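Local coordinates for CBS domain-containing predicted protein TM0935 (Thermotoga maritima, PDB 1O50) that is of unknown function but folds as a tandem pair of CBS domains, a module that in many relatives senses adenosine-containing ligands, at residues 20-25 against 144-149; 26-31 against 136-141; 57-62 against 103-108; 107-112 against 130-135. All blocks are in the same frame, centred on the assembly; numbering follows the deposited sequence.

Contact 1: residues 20-25 against 144-149; sequences KLISLK and SLEILL
The amide of Ile22 donates to Glu146 OE2 (N to OE2 3.2 Å, 151° at the hydrogen), meeting the lone pair that points away from OE1. In this CBS-domain pair the bond ties the loop between helix 15-18 and strand 27-29, in the first CBS domain, to the start of helix 144-153 in the second. The carbonyl Ile22 O also lies 3.0 Å from Glu146 OE2; both are acceptors, so their closeness is probably a cost, which could nudge the acid toward holding a proton. With chi1 at -70°, Glu146 CG is opposite its own carbonyl carbon, and the extended chain beyond carries the carboxylate out to the loop. Its aliphatic part is covered on the way by Ile22 CD1, 3.6 Å from Glu146 CG. Leu24 comes from the opposite direction and meets the carboxylate itself, Leu24 CD1 lying 3.7 Å from Glu146 OE1. At the helix start Asn143 OD1 accepts from Glu146 N. Apolar contacts flank the acid: the side chains of Ile22 and Leu145 cross obliquely, with Ile22 CD1 3.9 Å from Leu145 CB. Ile22 and Leu149 also pack on Leu43 of the second subunit, and Leu145 on its Pro46, so this corner lies against the dimer partner. One helical turn past Leu145, Leu149 CD1 touches Leu21 CB at 4.0 Å.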
loop_
_atom_site.group_PDB
_atom_site.type_symbol
_atom_site.label_atom_id
_atom_site.label_comp_id
_atom_site.label_asym_id
_atom_site.label_seq_id
_atom_site.Cartn_x
_atom_site.Cartn_y
_atom_site.Cartn_z
ATOM N N LYS A 20 10.685 14.332 5.123
ATOM C CA LYS A 20 9.859 15.468 5.530
ATOM C C LYS A 20 9.090 16.085 4.348
ATOM O O LYS A 20 8.481 17.115 4.491
ATOM C CB LYS A 20 10.703 16.496 6.255
ATOM C CG LYS A 20 10.563 16.465 7.762
ATOM C CD LYS A 20 11.617 17.340 8.378
ATOM C CE LYS A 20 11.272 17.801 9.814
ATOM N NZ LYS A 20 10.727 19.205 9.884
ATOM N N LEU A 21 9.069 15.404 3.205
ATOM C CA LEU A 21 8.452 15.962 2.000
ATOM C C LEU A 21 6.907 15.951 2.095
ATOM O O LEU A 21 6.242 16.769 1.464
ATOM C CB LEU A 21 8.919 15.200 0.742
ATOM C CG LEU A 21 10.407 15.387 0.406
ATOM C CD1 LEU A 21 10.802 14.499 -0.751
ATOM C CD2 LEU A 21 10.709 16.809 0.103
ATOM N N ILE A 22 6.379 15.005 2.884
ATOM C CA ILE A 22 4.972 14.920 3.296
ATOM C C ILE A 22 4.968 14.837 4.835
ATOM O O ILE A 22 5.847 14.204 5.452
ATOM C CB ILE A 22 4.336 13.657 2.688
ATOM C CG1 ILE A 22 4.534 13.613 1.175
ATOM C CG2 ILE A 22 2.836 13.534 2.985
ATOM C CD1 ILE A 22 4.118 12.260 0.590
ATOM N N SER A 23 3.994 15.493 5.446
ATOM C CA SER A 23 3.779 15.410 6.885
ATOM C C SER A 23 3.082 14.095 7.235
ATOM O O SER A 23 1.865 13.961 7.043
ATOM C CB SER A 23 2.916 16.563 7.376
ATOM O OG SER A 23 2.774 16.474 8.783
ATOM N N LEU A 24 3.872 13.129 7.696
ATOM C CA LEU A 24 3.391 11.833 8.134
ATOM C C LEU A 24 3.585 11.735 9.646
ATOM O O LEU A 24 4.586 12.230 10.176
ATOM C CB LEU A 24 4.179 10.717 7.465
ATOM C CG LEU A 24 4.297 10.685 5.944
ATOM C CD1 LEU A 24 5.109 9.515 5.478
ATOM C CD2 LEU A 24 2.946 10.608 5.403
ATOM N N LYS A 25 2.619 11.101 10.317
ATOM C CA LYS A 25 2.709 10.767 11.752
ATOM C C LYS A 25 2.733 9.268 11.861
ATOM O O LYS A 25 1.777 8.631 11.420
ATOM C CB LYS A 25 1.490 11.264 12.547
ATOM C CG LYS A 25 0.921 12.650 12.137
ATOM C CD LYS A 25 -0.373 12.548 11.246
ATOM C CE LYS A 25 -1.635 12.179 12.079
ATOM N NZ LYS A 25 -1.711 10.707 12.400
ATOM N N SER A 144 6.557 5.300 0.558
ATOM C CA SER A 144 6.793 5.224 -0.868
ATOM C C SER A 144 6.431 6.510 -1.628
ATOM O O SER A 144 7.053 6.853 -2.608
ATOM C CB SER A 144 6.025 4.022 -1.449
ATOM O OG SER A 144 4.630 4.126 -1.233
ATOM N N LEU A 145 5.448 7.258 -1.147
ATOM C CA LEU A 145 5.005 8.412 -1.867
ATOM C C LEU A 145 6.069 9.511 -1.795
ATOM O O LEU A 145 6.254 10.255 -2.745
ATOM C CB LEU A 145 3.662 8.920 -1.309
ATOM C CG LEU A 145 2.520 7.907 -1.096
ATOM C CD1 LEU A 145 1.234 8.675 -0.792
ATOM C CD2 LEU A 145 2.329 6.962 -2.255
ATOM N N GLU A 146 6.741 9.621 -0.653
ATOM C CA GLU A 146 7.845 10.561 -0.507
ATOM C C GLU A 146 8.994 10.280 -1.473
ATOM O O GLU A 146 9.582 11.202 -2.018
ATOM C CB GLU A 146 8.325 10.571 0.926
ATOM C CG GLU A 146 7.291 11.220 1.823
ATOM C CD GLU A 146 7.676 11.155 3.277
ATOM O OE1 GLU A 146 8.259 10.150 3.701
ATOM O OE2 GLU A 146 7.394 12.130 3.981
ATOM N N ILE A 147 9.313 9.007 -1.657
ATOM C CA ILE A 147 10.342 8.581 -2.595
ATOM C C ILE A 147 9.924 8.934 -4.001
ATOM O O ILE A 147 10.724 9.467 -4.759
ATOM C CB ILE A 147 10.672 7.090 -2.436
ATOM C CG1 ILE A 147 11.267 6.818 -1.057
ATOM C CG2 ILE A 147 11.702 6.616 -3.471
ATOM C CD1 ILE A 147 11.687 5.415 -0.835
ATOM N N LEU A 148 8.665 8.674 -4.342
ATOM C CA LEU A 148 8.155 9.012 -5.658
ATOM C C LEU A 148 8.188 10.503 -5.940
ATOM O O LEU A 148 8.563 10.909 -7.032
ATOM C CB LEU A 148 6.740 8.476 -5.875
ATOM C CG LEU A 148 6.696 6.948 -5.986
ATOM C CD1 LEU A 148 5.233 6.428 -5.990
ATOM C CD2 LEU A 148 7.463 6.386 -7.212
ATOM N N LEU A 149 7.787 11.288 -4.952
ATOM C CA LEU A 149 7.805 12.720 -5.035
ATOM C C LEU A 149 9.222 13.203 -5.372
ATOM O O LEU A 149 9.425 13.939 -6.330
ATOM C CB LEU A 149 7.345 13.291 -3.701
ATOM C CG LEU A 149 6.976 14.789 -3.639
ATOM C CD1 LEU A 149 6.340 15.078 -2.345
ATOM C CD2 LEU A 149 8.209 15.766 -3.891
#

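Contact 2: residues 26-31 against 136-141; sequences PTVVEE and GEIVGD
Ile138 turns its two branches toward different partners: chi1 of -59° sets CG2 opposite its backbone N, facing Pro26, while CG1 lies beside that N and leads CD1 out to Val28. Pro26 CG meets Ile138 CG2 at 4.1 Å, the two side chains sliding past each other in opposite directions. Further along, Val28 CG2 reaches Ile138 CD1 at 4.2 Å. The same corner of the proline ring also touches Asp141, whose CB lies 4.1 Å from Pro26 CG. Asp141 CG is swung opposite the backbone N (chi1 -157°), and this brings OD2 to 4.1 Å from Pro26 CA. The polar end of Asp141 is held elsewhere: OD1 is hydrogen-bonded to Tyr52 OH, while OD2 lies near Glu128 OE2, a pairing of like charges that could raise the pKa of one of them. All of this is loose van der Waals contact, with a modest buried surface. Val139 and Gly140 both face Val131 in a classic beta bulge, and in the strand on either side of it the side chains of Ile138 and Asp141 both point toward 26-31. In the CBS pair the contact joins two sheets: strand 27-29, lying parallel to 50-55 with helix 35-44 against Thr27 and Val29, and strand 138-143, paired with 128-132, whose Ile138 also packs on Leu59 of strand 58-64.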
loop_
_atom_site.group_PDB
_atom_site.type_symbol
_atom_site.label_atom_id
_atom_site.label_comp_id
_atom_site.label_asym_id
_atom_site.label_seq_id
_atom_site.Cartn_x
_atom_site.Cartn_y
_atom_site.Cartn_z
ATOM N N PRO A 26 3.789 8.685 12.426
ATOM C CA PRO A 26 3.845 7.232 12.580
ATOM C C PRO A 26 2.702 6.729 13.470
ATOM O O PRO A 26 2.351 7.370 14.446
ATOM C CB PRO A 26 5.198 6.971 13.253
ATOM C CG PRO A 26 5.948 8.235 13.182
ATOM C CD PRO A 26 4.975 9.352 12.984
ATOM N N THR A 27 2.116 5.614 13.083
ATOM C CA THR A 27 1.116 4.920 13.878
ATOM C C THR A 27 1.756 3.833 14.693
ATOM O O THR A 27 2.185 2.829 14.144
ATOM C CB THR A 27 0.086 4.268 12.976
ATOM O OG1 THR A 27 -0.666 5.300 12.336
ATOM C CG2 THR A 27 -0.937 3.467 13.798
ATOM N N VAL A 28 1.746 4.033 15.999
ATOM C CA VAL A 28 2.459 3.199 16.942
ATOM C C VAL A 28 1.503 2.614 18.026
ATOM O O VAL A 28 0.841 3.366 18.758
ATOM C CB VAL A 28 3.538 4.020 17.711
ATOM C CG1 VAL A 28 4.394 3.099 18.517
ATOM C CG2 VAL A 28 4.411 4.813 16.771
ATOM N N VAL A 29 1.522 1.276 18.139
ATOM C CA VAL A 29 0.734 0.499 19.090
ATOM C C VAL A 29 1.660 -0.247 20.061
ATOM O O VAL A 29 2.877 -0.228 19.917
ATOM C CB VAL A 29 -0.208 -0.499 18.367
ATOM C CG1 VAL A 29 -1.194 0.258 17.447
ATOM C CG2 VAL A 29 0.541 -1.488 17.562
ATOM N N GLU A 30 1.045 -0.829 21.084
ATOM C CA GLU A 30 1.698 -1.664 22.092
ATOM C C GLU A 30 1.489 -3.130 21.733
ATOM O O GLU A 30 0.639 -3.442 20.930
ATOM C CB GLU A 30 1.070 -1.396 23.459
ATOM C CG GLU A 30 1.314 -0.001 24.038
ATOM C CD GLU A 30 2.740 0.231 24.506
ATOM O OE1 GLU A 30 3.397 1.156 23.964
ATOM O OE2 GLU A 30 3.227 -0.500 25.415
ATOM N N GLU A 31 2.234 -4.026 22.352
ATOM C CA GLU A 31 2.186 -5.463 22.026
ATOM C C GLU A 31 0.822 -6.126 22.300
ATOM O O GLU A 31 0.416 -7.083 21.598
ATOM C CB GLU A 31 3.288 -6.192 22.808
ATOM C CG GLU A 31 4.679 -5.970 22.255
ATOM C CD GLU A 31 5.741 -6.621 23.115
ATOM O OE1 GLU A 31 5.430 -7.108 24.211
ATOM O OE2 GLU A 31 6.897 -6.659 22.705
ATOM N N GLY A 136 17.209 2.621 18.970
ATOM C CA GLY A 136 15.980 1.934 18.618
ATOM C C GLY A 136 14.704 2.748 18.766
ATOM O O GLY A 136 13.605 2.175 18.826
ATOM N N GLU A 137 14.825 4.070 18.773
ATOM C CA GLU A 137 13.680 4.952 18.984
ATOM C C GLU A 137 13.273 5.674 17.718
ATOM O O GLU A 137 14.112 6.058 16.916
ATOM C CB GLU A 137 13.975 5.941 20.107
ATOM C CG GLU A 137 14.218 5.224 21.426
ATOM C CD GLU A 137 14.260 6.141 22.638
ATOM O OE1 GLU A 137 14.149 7.380 22.464
ATOM O OE2 GLU A 137 14.416 5.607 23.766
ATOM N N ILE A 138 11.967 5.841 17.551
ATOM C CA ILE A 138 11.392 6.457 16.354
ATOM C C ILE A 138 11.529 7.987 16.365
ATOM O O ILE A 138 11.058 8.663 17.279
ATOM C CB ILE A 138 9.921 6.015 16.150
ATOM C CG1 ILE A 138 9.853 4.498 16.019
ATOM C CG2 ILE A 138 9.307 6.676 14.881
ATOM C CD1 ILE A 138 8.452 3.958 15.922
ATOM N N VAL A 139 12.206 8.504 15.340
ATOM C CA VAL A 139 12.471 9.933 15.202
ATOM C C VAL A 139 11.840 10.534 13.934
ATOM O O VAL A 139 11.849 11.737 13.743
ATOM C CB VAL A 139 13.997 10.216 15.218
ATOM C CG1 VAL A 139 14.596 9.929 16.623
ATOM C CG2 VAL A 139 14.705 9.407 14.147
ATOM N N GLY A 140 11.309 9.686 13.065
ATOM C CA GLY A 140 10.671 10.149 11.837
ATOM C C GLY A 140 10.052 8.997 11.077
ATOM O O GLY A 140 10.067 7.880 11.560
ATOM N N ASP A 141 9.527 9.268 9.879
ATOM C CA ASP A 141 8.805 8.268 9.081
ATOM C C ASP A 141 9.134 8.421 7.577
ATOM O O ASP A 141 9.451 9.507 7.099
ATOM C CB ASP A 141 7.293 8.482 9.343
ATOM C CG ASP A 141 6.463 7.282 9.080
ATOM O OD1 ASP A 141 6.972 6.139 9.190
ATOM O OD2 ASP A 141 5.274 7.408 8.702
#

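Contact 3: residues 57-62 against 103-108; sequences NKLVGM and LDPVYV
Leu59 CD2 comes obliquely to the Tyr107 ring, 4.3 Å from Tyr107 CD2, and the same methyl lies 3.6 Å from Pro105 CB. The proline ring slides past Leu59 in the opposite direction, and its far corner leans on the backbone, Pro105 CD standing 3.6 Å from Val60 O. Val60 O also accepts a hydrogen bond from a water, which donates a second, weak one to Asp104 OD1. Strand 58-64 and the chain after helix 98-101 share a single antiparallel bridge: Met62 and Leu103 form a hydrogen-bonded pair, Met62 N giving to Leu103 O and Leu103 N to Met62 O, each at 2.9 Å. So in this CBS pair the edge strand of the first domain's sheet picks up a piece of chain from the second CBS domain. Just before the bridge, Val60 and Gly61 both face Val53 as a classic beta bulge, and Gly61 CA passes close to Leu103 O, where a side chain would be tight. Met62 CG is wedged between its backbone N and carbonyl carbon (chi1 70°), and the extended thioether runs on to Val106: Met62 SD accepts a weak bond from Val106 N at 3.7 Å, and Met62 CE lies 3.8 Å from Val106 CG2. With an alanine at Met62, Val106 N would probably lose its sulfur acceptor and a gap would open beside Val106 CG2. Val106 O is buried with no partner in the model.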
loop_
_atom_site.group_PDB
_atom_site.type_symbol
_atom_site.label_atom_id
_atom_site.label_comp_id
_atom_site.label_asym_id
_atom_site.label_seq_id
_atom_site.Cartn_x
_atom_site.Cartn_y
_atom_site.Cartn_z
ATOM N N ASN A 57 9.098 2.693 24.557
ATOM C CA ASN A 57 9.602 3.615 23.527
ATOM C C ASN A 57 10.635 3.073 22.541
ATOM O O ASN A 57 11.194 3.843 21.770
ATOM C CB ASN A 57 10.117 4.913 24.158
ATOM C CG ASN A 57 8.992 5.813 24.573
ATOM O OD1 ASN A 57 8.085 6.090 23.763
ATOM N ND2 ASN A 57 9.007 6.254 25.839
ATOM N N LYS A 58 10.851 1.757 22.550
ATOM C CA LYS A 58 11.742 1.087 21.615
ATOM C C LYS A 58 10.912 0.410 20.547
ATOM O O LYS A 58 9.861 -0.116 20.831
ATOM C CB LYS A 58 12.580 0.037 22.341
ATOM C CG LYS A 58 13.299 0.555 23.588
ATOM C CD LYS A 58 14.295 1.638 23.238
ATOM C CE LYS A 58 15.247 1.948 24.394
ATOM N NZ LYS A 58 16.363 2.856 23.950
ATOM N N LEU A 59 11.375 0.444 19.309
ATOM C CA LEU A 59 10.730 -0.268 18.202
ATOM C C LEU A 59 10.960 -1.795 18.304
ATOM O O LEU A 59 12.084 -2.252 18.332
ATOM C CB LEU A 59 11.279 0.275 16.892
ATOM C CG LEU A 59 10.705 -0.316 15.618
ATOM C CD1 LEU A 59 9.243 0.101 15.452
ATOM C CD2 LEU A 59 11.569 0.111 14.449
ATOM N N VAL A 60 9.878 -2.572 18.363
ATOM C CA VAL A 60 9.971 -4.025 18.478
ATOM C C VAL A 60 9.261 -4.820 17.397
ATOM O O VAL A 60 9.546 -5.988 17.246
ATOM C CB VAL A 60 9.548 -4.575 19.898
ATOM C CG1 VAL A 60 10.429 -3.980 20.977
ATOM C CG2 VAL A 60 8.100 -4.320 20.194
ATOM N N GLY A 61 8.347 -4.226 16.633
ATOM C CA GLY A 61 7.801 -4.962 15.508
ATOM C C GLY A 61 7.125 -4.053 14.516
ATOM O O GLY A 61 6.937 -2.864 14.762
ATOM N N MET A 62 6.654 -4.618 13.424
ATOM C CA MET A 62 5.897 -3.818 12.482
ATOM C C MET A 62 4.782 -4.656 11.870
ATOM O O MET A 62 4.847 -5.840 11.813
ATOM C CB MET A 62 6.847 -3.258 11.386
ATOM C CG MET A 62 7.366 -4.355 10.426
ATOM S SD MET A 62 8.391 -3.801 8.980
ATOM C CE MET A 62 8.474 -5.334 7.950
ATOM N N LEU A 103 5.995 -8.360 12.780
ATOM C CA LEU A 103 7.193 -8.915 12.134
ATOM C C LEU A 103 8.363 -8.129 12.645
ATOM O O LEU A 103 8.208 -7.039 13.194
ATOM C CB LEU A 103 7.104 -8.741 10.611
ATOM C CG LEU A 103 5.901 -9.380 9.923
ATOM C CD1 LEU A 103 5.665 -8.761 8.531
ATOM C CD2 LEU A 103 6.039 -10.838 9.805
ATOM N N ASP A 104 9.550 -8.706 12.503
ATOM C CA ASP A 104 10.761 -8.038 12.881
ATOM C C ASP A 104 10.848 -6.739 12.127
ATOM O O ASP A 104 10.680 -6.732 10.910
ATOM C CB ASP A 104 11.965 -8.891 12.514
ATOM C CG ASP A 104 12.060 -10.143 13.346
ATOM O OD1 ASP A 104 11.430 -10.201 14.433
ATOM O OD2 ASP A 104 12.758 -11.127 12.996
ATOM N N PRO A 105 11.151 -5.649 12.819
ATOM C CA PRO A 105 11.167 -4.335 12.164
ATOM C C PRO A 105 12.290 -4.189 11.101
ATOM O O PRO A 105 13.418 -4.645 11.278
ATOM C CB PRO A 105 11.340 -3.332 13.329
ATOM C CG PRO A 105 11.868 -4.120 14.449
ATOM C CD PRO A 105 11.540 -5.577 14.236
ATOM N N VAL A 106 11.920 -3.573 9.992
ATOM C CA VAL A 106 12.827 -3.123 8.950
ATOM C C VAL A 106 12.793 -1.589 9.032
ATOM O O VAL A 106 11.721 -0.988 8.973
ATOM C CB VAL A 106 12.316 -3.539 7.566
ATOM C CG1 VAL A 106 13.230 -2.975 6.453
ATOM C CG2 VAL A 106 12.209 -5.050 7.480
ATOM N N TYR A 107 13.951 -0.958 9.207
ATOM C CA TYR A 107 13.969 0.475 9.437
ATOM C C TYR A 107 15.124 1.177 8.707
ATOM O O TYR A 107 16.040 0.523 8.207
ATOM C CB TYR A 107 14.058 0.726 10.940
ATOM C CG TYR A 107 15.207 0.030 11.599
ATOM C CD1 TYR A 107 16.472 0.582 11.586
ATOM C CD2 TYR A 107 15.024 -1.191 12.257
ATOM C CE1 TYR A 107 17.541 -0.061 12.207
ATOM C CE2 TYR A 107 16.069 -1.849 12.863
ATOM C CZ TYR A 107 17.328 -1.279 12.843
ATOM O OH TYR A 107 18.371 -1.917 13.456
ATOM N N VAL A 108 15.071 2.509 8.672
ATOM C CA VAL A 108 16.153 3.307 8.113
ATOM C C VAL A 108 16.694 4.325 9.137
ATOM O O VAL A 108 16.148 4.472 10.206
ATOM C CB VAL A 108 15.741 3.968 6.776
ATOM C CG1 VAL A 108 15.475 2.884 5.716
ATOM C CG2 VAL A 108 14.530 4.874 6.909
HETATM O O HOH W 1 9.190 -8.520 16.276
#

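Contact 4: residues 107-112 against 130-135; sequences YVHMDT and PVVDEK
His109 ND1 donates to Val132 O at 3.0 Å (160° at the hydrogen), the acceptor lying close to the imidazole plane while the donor stands well above the plane of that carbonyl. Val132 O is gripped twice, since a water that accepts from Met110 N also donates to it. The ring is further hemmed in: Asp133 O lies at its edge in plane, and Glu134 OE1 comes 3.4 Å from His109 CE1, its carboxylate turned 73° from the ring. Val132 CG2 fills the space between two rings, 3.6 Å from His109 CE1 and 3.3 Å from Tyr107 CD1. This methyl is in the crowded position between backbone N and carbonyl carbon (chi1 of Val132 -55°), and that setting aims it at the rings. Were a phenylalanine to stand for His109, Val132 O would probably lose its ring donor and keep the water, leaving the ring freer to turn. Behind them the backbones pair at one bridge: Val108 N gives to Pro130 O at 3.1 Å and Val132 N to Val108 O at 3.0 Å, both nearly along the C=O axis. On the other side of the strand Met110 CE rests on Val131 CG1. A type I turn from His109 to Thr112 follows, and Thr112 OG1 accepts from His109 N; Asp133 OD1, accepting from Lys135 N, makes an Asx turn. The chain thus runs beside strand 128-132, with helix 114-124 covering Val108, helix 15-18 packing on Val108, Thr112 and Val131, and Leu59 of strand 58-64 meeting Pro130 and Val132.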
loop_
_atom_site.group_PDB
_atom_site.type_symbol
_atom_site.label_atom_id
_atom_site.label_comp_id
_atom_site.label_asym_id
_atom_site.label_seq_id
_atom_site.Cartn_x
_atom_site.Cartn_y
_atom_site.Cartn_z
ATOM N N TYR A 107 13.951 -0.958 9.207
ATOM C CA TYR A 107 13.969 0.475 9.437
ATOM C C TYR A 107 15.124 1.177 8.707
ATOM O O TYR A 107 16.040 0.523 8.207
ATOM C CB TYR A 107 14.058 0.726 10.940
ATOM C CG TYR A 107 15.207 0.030 11.599
ATOM C CD1 TYR A 107 16.472 0.582 11.586
ATOM C CD2 TYR A 107 15.024 -1.191 12.257
ATOM C CE1 TYR A 107 17.541 -0.061 12.207
ATOM C CE2 TYR A 107 16.069 -1.849 12.863
ATOM C CZ TYR A 107 17.328 -1.279 12.843
ATOM O OH TYR A 107 18.371 -1.917 13.456
ATOM N N VAL A 108 15.071 2.509 8.672
ATOM C CA VAL A 108 16.153 3.307 8.113
ATOM C C VAL A 108 16.694 4.325 9.137
ATOM O O VAL A 108 16.148 4.472 10.206
ATOM C CB VAL A 108 15.741 3.968 6.776
ATOM C CG1 VAL A 108 15.475 2.884 5.716
ATOM C CG2 VAL A 108 14.530 4.874 6.909
ATOM N N HIS A 109 17.788 4.991 8.800
ATOM C CA HIS A 109 18.289 6.131 9.568
ATOM C C HIS A 109 18.271 7.369 8.687
ATOM O O HIS A 109 18.119 7.269 7.499
ATOM C CB HIS A 109 19.720 5.895 10.036
ATOM C CG HIS A 109 19.908 4.647 10.836
ATOM N ND1 HIS A 109 19.444 4.512 12.128
ATOM C CD2 HIS A 109 20.550 3.491 10.548
ATOM C CE1 HIS A 109 19.791 3.330 12.600
ATOM N NE2 HIS A 109 20.448 2.684 11.655
ATOM N N MET A 110 18.486 8.532 9.282
ATOM C CA MET A 110 18.527 9.809 8.551
ATOM C C MET A 110 19.588 9.843 7.433
ATOM O O MET A 110 19.359 10.414 6.352
ATOM C CB MET A 110 18.738 10.974 9.541
ATOM C CG MET A 110 17.505 11.307 10.377
ATOM S SD MET A 110 16.138 11.796 9.354
ATOM C CE MET A 110 14.723 11.741 10.532
ATOM N N ASP A 111 20.725 9.205 7.689
ATOM C CA ASP A 111 21.862 9.249 6.780
ATOM C C ASP A 111 21.818 8.093 5.777
ATOM O O ASP A 111 22.655 8.006 4.899
ATOM C CB ASP A 111 23.187 9.374 7.570
ATOM C CG ASP A 111 23.331 10.757 8.270
ATOM O OD1 ASP A 111 24.044 10.864 9.314
ATOM O OD2 ASP A 111 22.759 11.796 7.845
ATOM N N THR A 112 20.806 7.240 5.872
ATOM C CA THR A 112 20.649 6.136 4.925
ATOM C C THR A 112 20.432 6.650 3.501
ATOM O O THR A 112 19.583 7.534 3.291
ATOM C CB THR A 112 19.437 5.271 5.338
ATOM O OG1 THR A 112 19.664 4.744 6.648
ATOM C CG2 THR A 112 19.293 4.054 4.463
ATOM N N PRO A 130 9.885 3.196 9.514
ATOM C CA PRO A 130 10.215 4.209 10.503
ATOM C C PRO A 130 11.664 4.605 10.336
ATOM O O PRO A 130 12.457 3.820 9.834
ATOM C CB PRO A 130 10.004 3.460 11.819
ATOM C CG PRO A 130 10.413 2.080 11.510
ATOM C CD PRO A 130 10.070 1.839 10.067
ATOM N N VAL A 131 11.992 5.826 10.750
ATOM C CA VAL A 131 13.362 6.297 10.800
ATOM C C VAL A 131 13.736 6.303 12.271
ATOM O O VAL A 131 13.037 6.881 13.092
ATOM C CB VAL A 131 13.498 7.711 10.183
ATOM C CG1 VAL A 131 14.931 8.150 10.158
ATOM C CG2 VAL A 131 12.856 7.731 8.762
ATOM N N VAL A 132 14.824 5.631 12.606
ATOM C CA VAL A 132 15.169 5.414 13.992
ATOM C C VAL A 132 16.527 6.028 14.280
ATOM O O VAL A 132 17.342 6.218 13.376
ATOM C CB VAL A 132 15.170 3.897 14.390
ATOM C CG1 VAL A 132 13.832 3.241 14.068
ATOM C CG2 VAL A 132 16.328 3.118 13.731
ATOM N N ASP A 133 16.754 6.337 15.550
ATOM C CA ASP A 133 18.042 6.824 15.989
ATOM C C ASP A 133 18.852 5.606 16.390
ATOM O O ASP A 133 18.517 4.491 15.997
ATOM C CB ASP A 133 17.895 7.872 17.101
ATOM C CG ASP A 133 17.252 7.331 18.382
ATOM O OD1 ASP A 133 17.101 6.099 18.552
ATOM O OD2 ASP A 133 16.875 8.106 19.289
ATOM N N GLU A 134 19.915 5.796 17.159
ATOM C CA GLU A 134 20.842 4.705 17.403
ATOM C C GLU A 134 20.484 3.871 18.614
ATOM O O GLU A 134 21.218 2.954 18.958
ATOM C CB GLU A 134 22.272 5.229 17.563
ATOM C CG GLU A 134 23.279 4.342 16.844
ATOM C CD GLU A 134 23.274 4.563 15.335
ATOM O OE1 GLU A 134 22.499 3.895 14.612
ATOM O OE2 GLU A 134 24.057 5.419 14.878
ATOM N N LYS A 135 19.366 4.193 19.259
ATOM C CA LYS A 135 18.923 3.460 20.444
ATOM C C LYS A 135 17.531 2.891 20.230
ATOM O O LYS A 135 16.774 2.684 21.176
ATOM C CB LYS A 135 19.010 4.337 21.707
ATOM C CG LYS A 135 18.252 5.669 21.663
ATOM C CD LYS A 135 18.619 6.510 22.898
ATOM C CE LYS A 135 17.754 7.765 23.044
ATOM N NZ LYS A 135 18.152 8.868 22.121
HETATM O O HOH W 2 18.468 8.608 12.342
#

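Contact 1 closes the longest loop, joining an early loop to the last helix; contacts 2, 3 and 4 are nested inside it, and contact 4 starts on Tyr107 and Val108, where contact 3 ends. Contacts 2 and 3 have centres about 8 Å apart; the centre of contact 4 is about 11 Å from each of theirs. Contact 1 touches contact 2 alone, through Leu24 and Glu146 against Asp141, and its centre is about 19 Å from that of contact 3, on the opposite side of the chain's centre. Strands 128-132 and 138-143 link contacts 2 and 4, while Lys58 and Leu59 tie 3 to both. Contacts 1 to 3 thus bridge the two CBS domains; contact 4 builds the second.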